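Local atomic coordinates of 6-phosphogluconolactonase (Leishmania braziliensis, PDB entry 3CSS), a protein that probably catalyses hydrolysis of 6-phosphogluconolactone to 6-phosphogluconate, the second step of the oxidative pentose phosphate pathway. Residues 161-164 with 168-171; 215-220 with 244-249. One frame throughout, in Å; residues are numbered along the deposited sequence.

Contact 1: residues 161-164 with 168-171; sequences LGFG and HTAS
Thr-169 and Gly-162 make the tight part of this contact. The hydroxyl OG1 of Thr-169 gives a hydrogen bond of 2.7 Å to Gly-162 O, lying in the carbonyl plane with a C=O...OG1 angle of 158°. Its torsion sets this up: with OG1 anti to the backbone N (chi1 -171°), the oxygen faces the strand end, where Leu-161 CB lies 3.3 Å from it. Two residues on from Gly-162, the backbone N-H of Gly-164 donates a nearly straight bond (N-H...O angle 166°) to His-168 O at 3.0 Å, and a weaker CA-H...O contact of 3.4 Å from Phe-163 CA converges on the same His-168 O. Together these contacts draw the glycine-rich loop from Gly-162 to Ser-171, a signature of the 6-phosphogluconolactonase family, back against the end of strand 158-162. Phe-163 touches Thr-169 CB with the edge of its ring, while the ring itself packs on Val-227, Val-228 and Val-231 of helix 225-232. The looser side lies around Ala-170, where Gly-162 N and Ala-170 N do not meet directly: each donates to one water, at 2.9 Å in both cases. The apolar contact here is a single one, Leu-161 CD2 to Ala-170 CB at 4.1 Å. The partly exposed His-168 ring passes obliquely by Gly-164 CA, 3.6 Å from ND1; Asp-166 OD1 binds ND1, and Phe-173 stacks on the ring.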
# COMPACT_ATOMS: atom_id res chain seq x y z
N LEU A 161 1.42 1.88 -3.64
CA LEU A 161 2.47 2.05 -2.65
C LEU A 161 3.13 3.41 -2.81
O LEU A 161 3.03 4.05 -3.85
CB LEU A 161 3.55 0.96 -2.79
CG LEU A 161 3.17 -0.49 -2.50
CD1 LEU A 161 4.40 -1.33 -2.86
CD2 LEU A 161 2.76 -0.68 -1.04
N GLY A 162 3.78 3.86 -1.74
CA GLY A 162 4.72 4.94 -1.81
C GLY A 162 6.08 4.53 -1.29
O GLY A 162 6.25 3.42 -0.80
N PHE A 163 7.02 5.45 -1.37
CA PHE A 163 8.34 5.27 -0.75
C PHE A 163 8.55 6.38 0.26
O PHE A 163 8.28 7.55 -0.04
CB PHE A 163 9.47 5.39 -1.78
CG PHE A 163 9.64 4.20 -2.71
CD1 PHE A 163 9.34 2.89 -2.32
CD2 PHE A 163 10.16 4.41 -3.96
CE1 PHE A 163 9.58 1.85 -3.22
CE2 PHE A 163 10.40 3.39 -4.84
CZ PHE A 163 10.12 2.11 -4.47
N GLY A 164 9.08 6.02 1.41
CA GLY A 164 9.65 7.00 2.32
C GLY A 164 11.10 7.28 2.01
O GLY A 164 11.79 6.45 1.40
N HIS A 168 11.35 2.80 3.25
CA HIS A 168 10.19 1.98 3.56
C HIS A 168 9.11 2.11 2.48
O HIS A 168 9.10 3.07 1.70
CB HIS A 168 9.62 2.32 4.97
CG HIS A 168 8.55 3.36 4.98
ND1 HIS A 168 8.82 4.71 5.02
CD2 HIS A 168 7.20 3.25 5.03
CE1 HIS A 168 7.69 5.39 5.04
NE2 HIS A 168 6.69 4.53 5.05
N THR A 169 8.21 1.14 2.46
CA THR A 169 6.98 1.23 1.68
C THR A 169 5.88 0.60 2.57
O THR A 169 6.18 -0.10 3.56
CB THR A 169 7.12 0.51 0.32
OG1 THR A 169 5.98 0.79 -0.51
CG2 THR A 169 7.32 -1.02 0.47
N ALA A 170 4.63 0.89 2.25
CA ALA A 170 3.51 0.52 3.13
C ALA A 170 3.88 0.95 4.56
O ALA A 170 4.31 2.08 4.73
CB ALA A 170 3.22 -0.98 3.02
N SER A 171 3.70 0.10 5.57
CA SER A 171 4.35 0.36 6.90
C SER A 171 5.38 -0.73 7.20
O SER A 171 5.51 -1.21 8.34
CB SER A 171 3.33 0.56 8.02
OG SER A 171 2.75 1.85 7.94
O HOH W 1 2.91 2.68 0.77

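Contact 2: residues 215-220 with 244-249; sequences VVVLAA and RFLRDC
Leu-246 and Val-215, which lose the most surface here, join a central strand of the parallel part of the sheet to the link that leads to the next one. The fold is a Rossmann-like alpha/beta sandwich, and 244-249 belongs to the beta-alpha-beta crossover running from strand 214-219 through helix 225-232 to the neighbouring parallel strand 252-257. Leu-246 sits on a short 3-10 segment and spreads its two methyls over two strand residues on the same face: CD2 lies 4.2 Å from Val-215 CG1, and CD1 meets Val-217 CG2 at 4.1 Å. The second of these pairs is tip to tip. An extended outer torsion (chi2 173°) carries CD1 forward to that meeting. No hydrogen bond crosses, and the closest CA atoms, those of Val-215 and Cys-249, are 8.2 Å apart, evidence that side chains alone span the gap. Ile-209 of helix 206-211 and Leu-161 of strand 158-162 also touch Leu-246, which is buried. The 3-10 segment is followed by a backbone bond from Cys-249 N to Leu-246 O of 3.1 Å, and Cys-249 turns its sulfur to the strand, SG lying 4.1 Å from Val-215 CG2.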
# COMPACT_ATOMS: atom_id res chain seq x y z
N VAL A 215 1.58 -4.00 -8.86
CA VAL A 215 2.04 -3.12 -7.79
C VAL A 215 2.41 -1.80 -8.46
O VAL A 215 3.12 -1.78 -9.45
CB VAL A 215 3.26 -3.71 -7.04
CG1 VAL A 215 3.78 -2.74 -6.01
CG2 VAL A 215 2.90 -5.07 -6.41
N VAL A 216 1.89 -0.70 -7.92
CA VAL A 216 2.12 0.63 -8.49
C VAL A 216 2.64 1.55 -7.37
O VAL A 216 1.93 1.84 -6.41
CB VAL A 216 0.85 1.23 -9.11
CG1 VAL A 216 1.12 2.67 -9.69
CG2 VAL A 216 0.26 0.27 -10.17
N VAL A 217 3.88 1.99 -7.52
CA VAL A 217 4.51 2.89 -6.55
C VAL A 217 4.44 4.30 -7.10
O VAL A 217 4.79 4.54 -8.27
CB VAL A 217 6.01 2.53 -6.35
CG1 VAL A 217 6.64 3.44 -5.27
CG2 VAL A 217 6.22 1.01 -6.03
N LEU A 218 4.00 5.24 -6.27
CA LEU A 218 4.06 6.67 -6.57
C LEU A 218 5.03 7.31 -5.60
O LEU A 218 4.81 7.24 -4.38
CB LEU A 218 2.68 7.32 -6.35
CG LEU A 218 1.53 6.99 -7.33
CD1 LEU A 218 0.95 5.67 -7.05
CD2 LEU A 218 0.43 8.05 -7.18
N ALA A 219 6.09 7.95 -6.12
CA ALA A 219 7.13 8.57 -5.26
C ALA A 219 7.69 9.82 -5.90
O ALA A 219 8.02 9.85 -7.09
CB ALA A 219 8.28 7.56 -4.96
N ALA A 220 7.80 10.87 -5.10
CA ALA A 220 8.30 12.16 -5.55
C ALA A 220 9.28 12.71 -4.51
O ALA A 220 9.06 12.59 -3.30
CB ALA A 220 7.15 13.11 -5.76
N ARG A 244 13.60 -2.93 -1.45
CA ARG A 244 14.19 -3.84 -2.43
C ARG A 244 13.45 -5.19 -2.50
O ARG A 244 13.56 -5.89 -3.52
CB ARG A 244 15.68 -4.03 -2.19
CG ARG A 244 16.40 -4.75 -3.32
CD ARG A 244 17.91 -4.83 -3.13
NE ARG A 244 18.52 -5.69 -4.16
CZ ARG A 244 18.86 -5.31 -5.39
NH1 ARG A 244 18.67 -4.08 -5.81
NH2 ARG A 244 19.41 -6.19 -6.21
N PHE A 245 12.66 -5.56 -1.48
CA PHE A 245 11.84 -6.79 -1.59
C PHE A 245 10.89 -6.76 -2.80
O PHE A 245 10.42 -7.82 -3.27
CB PHE A 245 11.07 -7.09 -0.30
CG PHE A 245 9.84 -6.25 -0.08
CD1 PHE A 245 8.63 -6.59 -0.67
CD2 PHE A 245 9.89 -5.11 0.74
CE1 PHE A 245 7.50 -5.80 -0.48
CE2 PHE A 245 8.75 -4.34 0.96
CZ PHE A 245 7.56 -4.68 0.34
N LEU A 246 10.58 -5.57 -3.30
CA LEU A 246 9.73 -5.45 -4.51
C LEU A 246 10.29 -6.17 -5.75
O LEU A 246 9.54 -6.58 -6.63
CB LEU A 246 9.49 -3.97 -4.81
CG LEU A 246 8.61 -3.22 -3.83
CD1 LEU A 246 8.59 -1.72 -4.17
CD2 LEU A 246 7.16 -3.81 -3.75
N ARG A 247 11.60 -6.38 -5.78
CA ARG A 247 12.24 -7.10 -6.87
C ARG A 247 11.71 -8.53 -7.00
O ARG A 247 11.83 -9.14 -8.08
CB ARG A 247 13.76 -7.14 -6.67
CG ARG A 247 14.46 -5.80 -6.81
CD ARG A 247 15.97 -5.93 -6.83
NE ARG A 247 16.41 -6.61 -8.06
CZ ARG A 247 16.59 -5.98 -9.22
NH1 ARG A 247 16.39 -4.68 -9.34
NH2 ARG A 247 16.96 -6.68 -10.28
N ASP A 248 11.18 -9.07 -5.90
CA ASP A 248 10.68 -10.44 -5.85
C ASP A 248 9.16 -10.55 -6.00
O ASP A 248 8.58 -11.62 -5.75
CB ASP A 248 11.13 -11.11 -4.55
CG ASP A 248 12.61 -11.33 -4.49
OD1 ASP A 248 13.21 -11.66 -5.53
OD2 ASP A 248 13.18 -11.16 -3.38
N CYS A 249 8.53 -9.46 -6.43
CA CYS A 249 7.11 -9.48 -6.75
C CYS A 249 6.86 -10.41 -7.91
O CYS A 249 7.59 -10.44 -8.89
CB CYS A 249 6.60 -8.11 -7.13
SG CYS A 249 6.41 -6.98 -5.70

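Overall arrangement
Contacts 1 and 2 meet the same sheet through adjacent parallel strands, 158-162 and 214-219, and their centres are about 9 Å apart. Leu-161 joins them: its backbone N and O probably hydrogen-bond Val-216 O and Leu-218 N, and its CD1 packs 3.5 Å from Val-215 CG1. Thr-169 CG2 makes a second bridge, 3.6 Å from Phe-245 CE2. Contact 2 is buried and wholly apolar across its gap. Contact 1, only partly buried at a strand's end, instead relies on polar backbone atoms, a hydroxyl and a water. The difference follows position: one fills the layer beside the sheet, the other shapes a loop where the strand runs out.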